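Long-range contact in Cap5O (Staphylococcus aureus, PDB 3OJO), which probably oxidises UDP-N-acetyl-mannosamine with NAD as cofactor, acting as a dehydrogenase in capsular polysaccharide biosynthesis: residues Thr150-Glu162 against Arg178-Gly191. Numbering follows the deposited sequence.
Sequences TIGEDIYLVHCPE and RIIGGVTKACIEAG. With NAD (nicotinamide-adenine-dinucleotide), chain J.
Glu162 and Arg178 both set CG opposite the backbone N (chi1 -160° and -151°), and bends at chi2 of the glutamate and chi3 of the arginine turn their charged ends together. The planes of carboxylate and guanidinium stand nearly perpendicular, in a salt bridge whose two end nitrogens converge on one oxygen: Arg178 NH1 lies 2.8 Å from Glu162 OE1, approaching from above the carboxylate plane, while NH2 meets the syn lone pair of OE1 at 3.0 Å. In the guanidinium plane, NH1 also donates to the sulfur of Cys160 (NH1 to SG 3.4 Å), and NH2 has a further acceptor in Leu173 O, so three residues fix the rotation of the buried guanidinium.

Strands 156-159 and 178-182 pair antiparallel. His159 and Gly181 form the hydrogen-bonded pair, with His159 N 2.8 Å from Gly181 O, and Val183 N continues the ladder to Leu157 O. His159 ND1 is hydrogen-bonded to Val127 O, on the neighbouring parallel strand 124-127.

At the far end, the thiol of Cys187 lies beside Tyr156 and Leu157, and Leu157 N donates to Cys187 SG (3.3 Å). Ile151 CG2 packs on that sulfur, and Ala190 CB presses against Tyr156 CB at 3.5 Å. Thr184 OG1 accepts from Cys187 N, and Thr184 N makes a weak return bond to Cys187 SG, a capping box at the start of helix 185-195.

The pairing adds an antiparallel strand to the parallel part of the sheet in the NAD-binding Rossmann domain, and the strand it pairs with leads into Glu162, whose carbonyl O approaches nicotinamide atom C6N of NAD at 3.6 Å.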
ATOM      1  N   THR B 150      41.058  -4.182  -0.896  1.00 72.79           N
ATOM      2  CA  THR B 150      40.284  -4.909   0.114  1.00 72.92           C
ATOM      3  C   THR B 150      39.320  -3.907   0.754  1.00 76.14           C
ATOM      4  O   THR B 150      39.759  -2.914   1.349  1.00 75.26           O
ATOM      5  CB  THR B 150      41.226  -5.650   1.091  1.00 81.84           C
ATOM      6  OG1 THR B 150      41.938  -6.641   0.347  1.00 80.05           O
ATOM      7  CG2 THR B 150      40.486  -6.325   2.247  1.00 80.09           C
ATOM      8  N   ILE B 151      38.013  -4.158   0.590  1.00 72.10           N
ATOM      9  CA  ILE B 151      36.937  -3.277   1.074  1.00 71.26           C
ATOM     10  C   ILE B 151      36.859  -3.295   2.601  1.00 72.79           C
ATOM     11  O   ILE B 151      36.765  -4.368   3.201  1.00 71.00           O
ATOM     12  CB  ILE B 151      35.582  -3.552   0.345  1.00 73.96           C
ATOM     13  CG1 ILE B 151      35.653  -3.185  -1.157  1.00 74.17           C
ATOM     14  CG2 ILE B 151      34.411  -2.789   0.989  1.00 73.87           C
ATOM     15  CD1 ILE B 151      36.075  -4.039  -1.986  1.00 79.54           C
ATOM     16  N   GLY B 152      36.941  -2.107   3.202  1.00 70.00           N
ATOM     17  CA  GLY B 152      36.923  -1.939   4.650  1.00 70.71           C
ATOM     18  C   GLY B 152      38.315  -1.862   5.234  1.00 76.51           C
ATOM     19  O   GLY B 152      38.478  -1.548   6.419  1.00 76.36           O
ATOM     20  N   GLU B 153      39.331  -2.128   4.387  1.00 73.83           N
ATOM     21  CA  GLU B 153      40.744  -2.112   4.751  1.00 73.68           C
ATOM     22  C   GLU B 153      41.486  -1.044   3.956  1.00 76.38           C
ATOM     23  O   GLU B 153      41.957  -0.065   4.543  1.00 76.04           O
ATOM     24  CB  GLU B 153      41.369  -3.511   4.547  1.00 75.12           C
ATOM     25  CG  GLU B 153      42.343  -3.901   5.643  1.00 86.39           C
ATOM     26  CD  GLU B 153      42.530  -5.392   5.833  1.00101.86           C
ATOM     27  OE1 GLU B 153      41.597  -6.044   6.360  1.00 75.49           O
ATOM     28  OE2 GLU B 153      43.661  -5.877   5.602  1.00 97.57           O
ATOM     29  N   ASP B 154      41.567  -1.225   2.617  1.00 72.06           N
ATOM     30  CA  ASP B 154      42.254  -0.330   1.679  1.00 71.54           C
ATOM     31  C   ASP B 154      41.362   0.825   1.173  1.00 75.21           C
ATOM     32  O   ASP B 154      41.844   1.950   1.048  1.00 75.14           O
ATOM     33  CB  ASP B 154      42.813  -1.122   0.486  1.00 73.14           C
ATOM     34  CG  ASP B 154      43.671  -2.319   0.827  1.00 83.63           C
ATOM     35  OD1 ASP B 154      44.562  -2.183   1.681  1.00 85.96           O
ATOM     36  OD2 ASP B 154      43.501  -3.366   0.185  1.00 89.14           O
ATOM     37  N   ILE B 155      40.085   0.538   0.839  1.00 70.43           N
ATOM     38  CA  ILE B 155      39.100   1.527   0.368  1.00 68.88           C
ATOM     39  C   ILE B 155      37.733   1.340   1.017  1.00 70.12           C
ATOM     40  O   ILE B 155      37.351   0.217   1.360  1.00 68.86           O
ATOM     41  CB  ILE B 155      38.975   1.657  -1.169  1.00 71.61           C
ATOM     42  CG1 ILE B 155      38.705   0.324  -1.857  1.00 71.40           C
ATOM     43  CG2 ILE B 155      40.097   2.453  -1.793  1.00 72.85           C
ATOM     44  CD1 ILE B 155      37.237   0.124  -2.072  1.00 81.06           C
ATOM     45  N   TYR B 156      36.971   2.428   1.104  1.00 65.78           N
ATOM     46  CA  TYR B 156      35.665   2.385   1.734  1.00 65.36           C
ATOM     47  C   TYR B 156      34.533   2.614   0.759  1.00 63.25           C
ATOM     48  O   TYR B 156      34.560   3.585  -0.001  1.00 62.45           O
ATOM     49  CB  TYR B 156      35.615   3.305   2.959  1.00 68.53           C
ATOM     50  CG  TYR B 156      36.787   3.067   3.886  1.00 73.31           C
ATOM     51  CD1 TYR B 156      36.858   1.916   4.671  1.00 76.25           C
ATOM     52  CD2 TYR B 156      37.867   3.944   3.916  1.00 75.04           C
ATOM     53  CE1 TYR B 156      37.964   1.658   5.480  1.00 79.01           C
ATOM     54  CE2 TYR B 156      38.976   3.701   4.727  1.00 76.67           C
ATOM     55  CZ  TYR B 156      39.023   2.553   5.505  1.00 87.79           C
ATOM     56  OH  TYR B 156      40.116   2.302   6.303  1.00 91.59           O
ATOM     57  N   LEU B 157      33.577   1.671   0.733  1.00 54.68           N
ATOM     58  CA  LEU B 157      32.426   1.711  -0.154  1.00 52.19           C
ATOM     59  C   LEU B 157      31.133   2.045   0.610  1.00 53.07           C
ATOM     60  O   LEU B 157      30.673   1.245   1.425  1.00 52.38           O
ATOM     61  CB  LEU B 157      32.281   0.390  -0.920  1.00 51.68           C
ATOM     62  CG  LEU B 157      33.334  -0.022  -1.945  1.00 55.36           C
ATOM     63  CD1 LEU B 157      32.873  -1.269  -2.698  1.00 54.36           C
ATOM     64  CD2 LEU B 157      33.624   1.093  -2.940  1.00 56.32           C
ATOM     65  N   VAL B 158      30.574   3.245   0.356  1.00 47.77           N
ATOM     66  CA  VAL B 158      29.346   3.764   0.974  1.00 46.88           C
ATOM     67  C   VAL B 158      28.265   4.056  -0.087  1.00 49.55           C
ATOM     68  O   VAL B 158      28.559   4.677  -1.107  1.00 50.11           O
ATOM     69  CB  VAL B 158      29.612   5.069   1.786  1.00 50.77           C
ATOM     70  CG1 VAL B 158      28.340   5.585   2.476  1.00 50.70           C
ATOM     71  CG2 VAL B 158      30.749   4.908   2.787  1.00 50.34           C
ATOM     72  N   HIS B 159      27.015   3.641   0.181  1.00 42.33           N
ATOM     73  CA  HIS B 159      25.852   4.046  -0.581  1.00 39.65           C
ATOM     74  C   HIS B 159      25.107   4.963   0.352  1.00 43.90           C
ATOM     75  O   HIS B 159      24.672   4.535   1.419  1.00 42.61           O
ATOM     76  CB  HIS B 159      24.929   2.896  -1.009  1.00 39.23           C
ATOM     77  CG  HIS B 159      23.676   3.374  -1.720  1.00 41.62           C
ATOM     78  ND1 HIS B 159      23.738   4.254  -2.794  1.00 42.20           N
ATOM     79  CD2 HIS B 159      22.374   3.072  -1.489  1.00 42.37           C
ATOM     80  CE1 HIS B 159      22.485   4.476  -3.150  1.00 40.99           C
ATOM     81  NE2 HIS B 159      21.632   3.777  -2.404  1.00 41.50           N
ATOM     82  N   CYS B 160      25.031   6.240   0.001  1.00 42.49           N
ATOM     83  CA  CYS B 160      24.233   7.192   0.741  1.00 42.47           C
ATOM     84  C   CYS B 160      23.248   7.811  -0.258  1.00 46.52           C
ATOM     85  O   CYS B 160      23.632   8.651  -1.067  1.00 46.64           O
ATOM     86  CB  CYS B 160      25.067   8.249   1.451  1.00 43.35           C
ATOM     87  SG  CYS B 160      24.057   9.564   2.178  1.00 48.04           S
ATOM     88  N   PRO B 161      21.990   7.348  -0.268  1.00 43.31           N
ATOM     89  CA  PRO B 161      21.019   7.873  -1.232  1.00 43.25           C
ATOM     90  C   PRO B 161      20.706   9.348  -1.041  1.00 45.63           C
ATOM     91  O   PRO B 161      20.321   9.809   0.034  1.00 45.17           O
ATOM     92  CB  PRO B 161      19.782   6.982  -1.053  1.00 45.28           C
ATOM     93  CG  PRO B 161      20.186   5.894  -0.167  1.00 50.15           C
ATOM     94  CD  PRO B 161      21.379   6.336   0.610  1.00 45.75           C
ATOM     95  N   GLU B 162      20.923  10.087  -2.113  1.00 41.59           N
ATOM     96  CA  GLU B 162      20.709  11.515  -2.107  1.00 41.79           C
ATOM     97  C   GLU B 162      19.385  11.903  -2.750  1.00 48.18           C
ATOM     98  O   GLU B 162      19.062  11.469  -3.861  1.00 48.28           O
ATOM     99  CB  GLU B 162      21.917  12.254  -2.709  1.00 42.31           C
ATOM    100  CG  GLU B 162      22.014  13.712  -2.320  1.00 43.18           C
ATOM    101  CD  GLU B 162      22.219  13.982  -0.851  1.00 57.66           C
ATOM    102  OE1 GLU B 162      23.361  14.325  -0.470  1.00 69.59           O
ATOM    103  OE2 GLU B 162      21.219  13.943  -0.097  1.00 49.40           O
ATOM    104  N   ARG B 178      20.104  11.124   7.230  1.00 52.44           N
ATOM    105  CA  ARG B 178      20.844  10.510   6.164  1.00 50.85           C
ATOM    106  C   ARG B 178      21.101   9.046   6.430  1.00 54.97           C
ATOM    107  O   ARG B 178      21.480   8.683   7.543  1.00 57.18           O
ATOM    108  CB  ARG B 178      22.165  11.273   6.073  1.00 49.20           C
ATOM    109  CG  ARG B 178      22.767  11.293   4.703  1.00 62.03           C
ATOM    110  CD  ARG B 178      23.908  12.280   4.626  1.00 65.85           C
ATOM    111  NE  ARG B 178      23.459  13.577   4.119  1.00 68.56           N
ATOM    112  CZ  ARG B 178      23.340  13.870   2.830  1.00 69.16           C
ATOM    113  NH1 ARG B 178      23.603  12.952   1.907  1.00 38.27           N
ATOM    114  NH2 ARG B 178      22.945  15.079   2.454  1.00 60.23           N
ATOM    115  N   ILE B 179      20.938   8.212   5.400  1.00 48.00           N
ATOM    116  CA  ILE B 179      21.228   6.796   5.479  1.00 46.80           C
ATOM    117  C   ILE B 179      22.672   6.576   4.982  1.00 51.43           C
ATOM    118  O   ILE B 179      23.005   6.971   3.862  1.00 50.09           O
ATOM    119  CB  ILE B 179      20.180   5.954   4.699  1.00 49.34           C
ATOM    120  CG1 ILE B 179      18.779   6.076   5.343  1.00 48.42           C
ATOM    121  CG2 ILE B 179      20.622   4.493   4.570  1.00 50.05           C
ATOM    122  CD1 ILE B 179      17.687   5.523   4.552  1.00 51.51           C
ATOM    123  N   ILE B 180      23.529   5.967   5.840  1.00 48.03           N
ATOM    124  CA  ILE B 180      24.916   5.647   5.513  1.00 46.87           C
ATOM    125  C   ILE B 180      24.962   4.131   5.410  1.00 50.99           C
ATOM    126  O   ILE B 180      24.943   3.453   6.442  1.00 51.96           O
ATOM    127  CB  ILE B 180      25.943   6.196   6.574  1.00 49.79           C
ATOM    128  CG1 ILE B 180      25.712   7.697   6.979  1.00 49.86           C
ATOM    129  CG2 ILE B 180      27.411   5.874   6.202  1.00 48.53           C
ATOM    130  CD1 ILE B 180      25.971   8.758   5.944  1.00 52.70           C
ATOM    131  N   GLY B 181      24.974   3.622   4.174  1.00 45.73           N
ATOM    132  CA  GLY B 181      25.027   2.198   3.882  1.00 44.67           C
ATOM    133  C   GLY B 181      26.416   1.750   3.477  1.00 49.40           C
ATOM    134  O   GLY B 181      26.776   1.839   2.300  1.00 48.89           O
ATOM    135  N   GLY B 182      27.196   1.268   4.451  1.00 46.58           N
ATOM    136  CA  GLY B 182      28.546   0.773   4.213  1.00 46.28           C
ATOM    137  C   GLY B 182      28.576  -0.704   3.860  1.00 50.68           C
ATOM    138  O   GLY B 182      27.717  -1.471   4.305  1.00 49.26           O
ATOM    139  N   VAL B 183      29.571  -1.113   3.050  1.00 48.28           N
ATOM    140  CA  VAL B 183      29.737  -2.519   2.658  1.00 48.75           C
ATOM    141  C   VAL B 183      30.243  -3.294   3.882  1.00 57.52           C
ATOM    142  O   VAL B 183      29.857  -4.449   4.086  1.00 58.68           O
ATOM    143  CB  VAL B 183      30.644  -2.679   1.408  1.00 51.22           C
ATOM    144  CG1 VAL B 183      30.898  -4.149   1.071  1.00 50.62           C
ATOM    145  CG2 VAL B 183      30.032  -1.976   0.218  1.00 50.84           C
ATOM    146  N   THR B 184      31.076  -2.624   4.711  1.00 54.56           N
ATOM    147  CA  THR B 184      31.634  -3.120   5.968  1.00 54.64           C
ATOM    148  C   THR B 184      31.326  -2.072   7.046  1.00 61.46           C
ATOM    149  O   THR B 184      30.901  -0.952   6.723  1.00 62.46           O
ATOM    150  CB  THR B 184      33.163  -3.356   5.860  1.00 58.11           C
ATOM    151  OG1 THR B 184      33.861  -2.101   5.803  1.00 54.37           O
ATOM    152  CG2 THR B 184      33.556  -4.275   4.700  1.00 52.90           C
ATOM    153  N   LYS B 185      31.566  -2.422   8.321  1.00 57.84           N
ATOM    154  CA  LYS B 185      31.355  -1.519   9.454  1.00 57.45           C
ATOM    155  C   LYS B 185      32.381  -0.356   9.394  1.00 63.20           C
ATOM    156  O   LYS B 185      32.081   0.758   9.835  1.00 64.24           O
ATOM    157  CB  LYS B 185      31.390  -2.298  10.791  1.00 59.45           C
ATOM    158  CG  LYS B 185      30.237  -3.322  10.949  1.00 70.74           C
ATOM    159  CD  LYS B 185      30.622  -4.596  11.789  1.00 72.97           C
ATOM    160  CE  LYS B 185      29.498  -5.618  11.972  1.00 62.35           C
ATOM    161  NZ  LYS B 185      29.667  -6.854  11.126  1.00 51.29           N
ATOM    162  N   ALA B 186      33.566  -0.603   8.787  1.00 59.11           N
ATOM    163  CA  ALA B 186      34.619   0.405   8.600  1.00 58.73           C
ATOM    164  C   ALA B 186      34.185   1.454   7.566  1.00 60.55           C
ATOM    165  O   ALA B 186      34.443   2.649   7.764  1.00 59.76           O
ATOM    166  CB  ALA B 186      35.912  -0.265   8.166  1.00 59.51           C
ATOM    167  N   CYS B 187      33.498   0.993   6.479  1.00 55.19           N
ATOM    168  CA  CYS B 187      32.928   1.806   5.396  1.00 53.79           C
ATOM    169  C   CYS B 187      31.914   2.789   5.973  1.00 57.49           C
ATOM    170  O   CYS B 187      31.940   3.975   5.622  1.00 56.87           O
ATOM    171  CB  CYS B 187      32.295   0.923   4.327  1.00 53.95           C
ATOM    172  SG  CYS B 187      33.455  -0.193   3.479  1.00 57.82           S
ATOM    173  N   ILE B 188      31.087   2.306   6.933  1.00 53.96           N
ATOM    174  CA  ILE B 188      30.095   3.105   7.653  1.00 54.05           C
ATOM    175  C   ILE B 188      30.778   4.274   8.370  1.00 60.98           C
ATOM    176  O   ILE B 188      30.278   5.400   8.314  1.00 62.01           O
ATOM    177  CB  ILE B 188      29.222   2.239   8.614  1.00 56.29           C
ATOM    178  CG1 ILE B 188      28.453   1.149   7.838  1.00 56.85           C
ATOM    179  CG2 ILE B 188      28.256   3.101   9.420  1.00 55.67           C
ATOM    180  CD1 ILE B 188      27.971  -0.107   8.677  1.00 61.44           C
ATOM    181  N   GLU B 189      31.917   4.011   9.033  1.00 58.86           N
ATOM    182  CA  GLU B 189      32.684   5.028   9.766  1.00 58.69           C
ATOM    183  C   GLU B 189      33.278   6.081   8.836  1.00 60.11           C
ATOM    184  O   GLU B 189      33.245   7.279   9.166  1.00 58.96           O
ATOM    185  CB  GLU B 189      33.767   4.383  10.646  1.00 60.46           C
ATOM    186  CG  GLU B 189      33.223   3.599  11.831  1.00 73.16           C
ATOM    187  CD  GLU B 189      32.300   4.353  12.771  1.00 96.77           C
ATOM    188  OE1 GLU B 189      32.681   5.458  13.225  1.00 97.46           O
ATOM    189  OE2 GLU B 189      31.188   3.840  13.043  1.00 88.21           O
ATOM    190  N   ALA B 190      33.775   5.634   7.657  1.00 54.71           N
ATOM    191  CA  ALA B 190      34.330   6.503   6.623  1.00 54.01           C
ATOM    192  C   ALA B 190      33.247   7.447   6.042  1.00 58.93           C
ATOM    193  O   ALA B 190      33.520   8.635   5.816  1.00 58.48           O
ATOM    194  CB  ALA B 190      34.950   5.659   5.530  1.00 54.52           C
ATOM    195  N   GLY B 191      32.030   6.910   5.860  1.00 56.00           N
ATOM    196  CA  GLY B 191      30.861   7.649   5.387  1.00 55.20           C
ATOM    197  C   GLY B 191      30.459   8.748   6.347  1.00 58.23           C
ATOM    198  O   GLY B 191      30.207   9.880   5.920  1.00 59.56           O
TER
HETATM  199  PA  NAD J 500      21.003  15.304 -13.478  1.00 39.00           P
HETATM  200  O1A NAD J 500      20.673  14.829 -14.838  1.00 39.55           O
HETATM  201  O2A NAD J 500      20.424  16.636 -13.207  1.00 40.31           O
HETATM  202  O5B NAD J 500      22.603  15.364 -13.331  1.00 39.42           O
HETATM  203  C5B NAD J 500      23.432  14.334 -13.800  1.00 35.96           C
HETATM  204  C4B NAD J 500      24.709  14.970 -14.293  1.00 34.92           C
HETATM  205  O4B NAD J 500      25.732  13.997 -14.328  1.00 33.45           O
HETATM  206  C3B NAD J 500      24.579  15.571 -15.699  1.00 38.63           C
HETATM  207  O3B NAD J 500      25.157  16.872 -15.708  1.00 37.86           O
HETATM  208  C2B NAD J 500      25.454  14.650 -16.539  1.00 38.32           C
HETATM  209  O2B NAD J 500      26.056  15.291 -17.645  1.00 37.14           O
HETATM  210  C1B NAD J 500      26.476  14.159 -15.527  1.00 36.66           C
HETATM  211  N9A NAD J 500      27.063  12.877 -15.944  1.00 38.19           N
HETATM  212  C8A NAD J 500      26.393  11.830 -16.540  1.00 40.20           C
HETATM  213  N7A NAD J 500      27.243  10.787 -16.666  1.00 38.90           N
HETATM  214  C5A NAD J 500      28.445  11.165 -16.165  1.00 39.76           C
HETATM  215  C6A NAD J 500      29.664  10.494 -16.066  1.00 41.52           C
HETATM  216  N6A NAD J 500      29.743   9.238 -16.520  1.00 42.49           N
HETATM  217  N1A NAD J 500      30.755  11.141 -15.492  1.00 37.22           N
HETATM  218  C2A NAD J 500      30.631  12.435 -15.010  1.00 33.76           C
HETATM  219  N3A NAD J 500      29.423  13.095 -15.115  1.00 35.75           N
HETATM  220  C4A NAD J 500      28.347  12.471 -15.683  1.00 37.47           C
HETATM  221  O3  NAD J 500      20.522  14.184 -12.411  1.00 45.53           O
HETATM  222  PN  NAD J 500      20.242  14.491 -10.861  1.00 46.36           P
HETATM  223  O1N NAD J 500      18.864  15.034 -10.753  1.00 51.18           O
HETATM  224  O2N NAD J 500      21.390  15.235 -10.284  1.00 45.63           O
HETATM  225  O5D NAD J 500      20.187  13.039 -10.226  1.00 51.08           O
HETATM  226  C5D NAD J 500      21.136  12.056 -10.549  1.00 58.41           C
HETATM  227  C4D NAD J 500      20.648  10.733  -9.966  1.00 65.77           C
HETATM  228  O4D NAD J 500      20.526  10.834  -8.556  1.00 69.99           O
HETATM  229  C3D NAD J 500      19.238  10.340 -10.405  1.00 66.66           C
HETATM  230  O3D NAD J 500      19.104   9.840 -11.723  1.00 69.41           O
HETATM  231  C2D NAD J 500      18.924   9.306  -9.353  1.00 65.08           C
HETATM  232  O2D NAD J 500      19.759   8.194  -9.553  1.00 61.08           O
HETATM  233  C1D NAD J 500      19.469   9.994  -8.112  1.00 70.12           C
HETATM  234  N1N NAD J 500      18.344  10.729  -7.490  1.00 73.05           N
HETATM  235  C2N NAD J 500      18.108  12.062  -7.742  1.00 74.66           C
HETATM  236  C3N NAD J 500      17.005  12.698  -7.151  1.00 78.16           C
HETATM  237  C7N NAD J 500      16.963  14.197  -7.043  1.00 79.86           C
HETATM  238  O7N NAD J 500      16.583  14.756  -5.800  1.00 79.40           O
HETATM  239  N7N NAD J 500      17.251  14.955  -8.109  1.00 79.98           N
HETATM  240  C4N NAD J 500      16.131  11.962  -6.338  1.00 78.98           C
HETATM  241  C5N NAD J 500      16.351  10.604  -6.118  1.00 78.38           C
HETATM  242  C6N NAD J 500      17.459  10.003  -6.719  1.00 76.03           C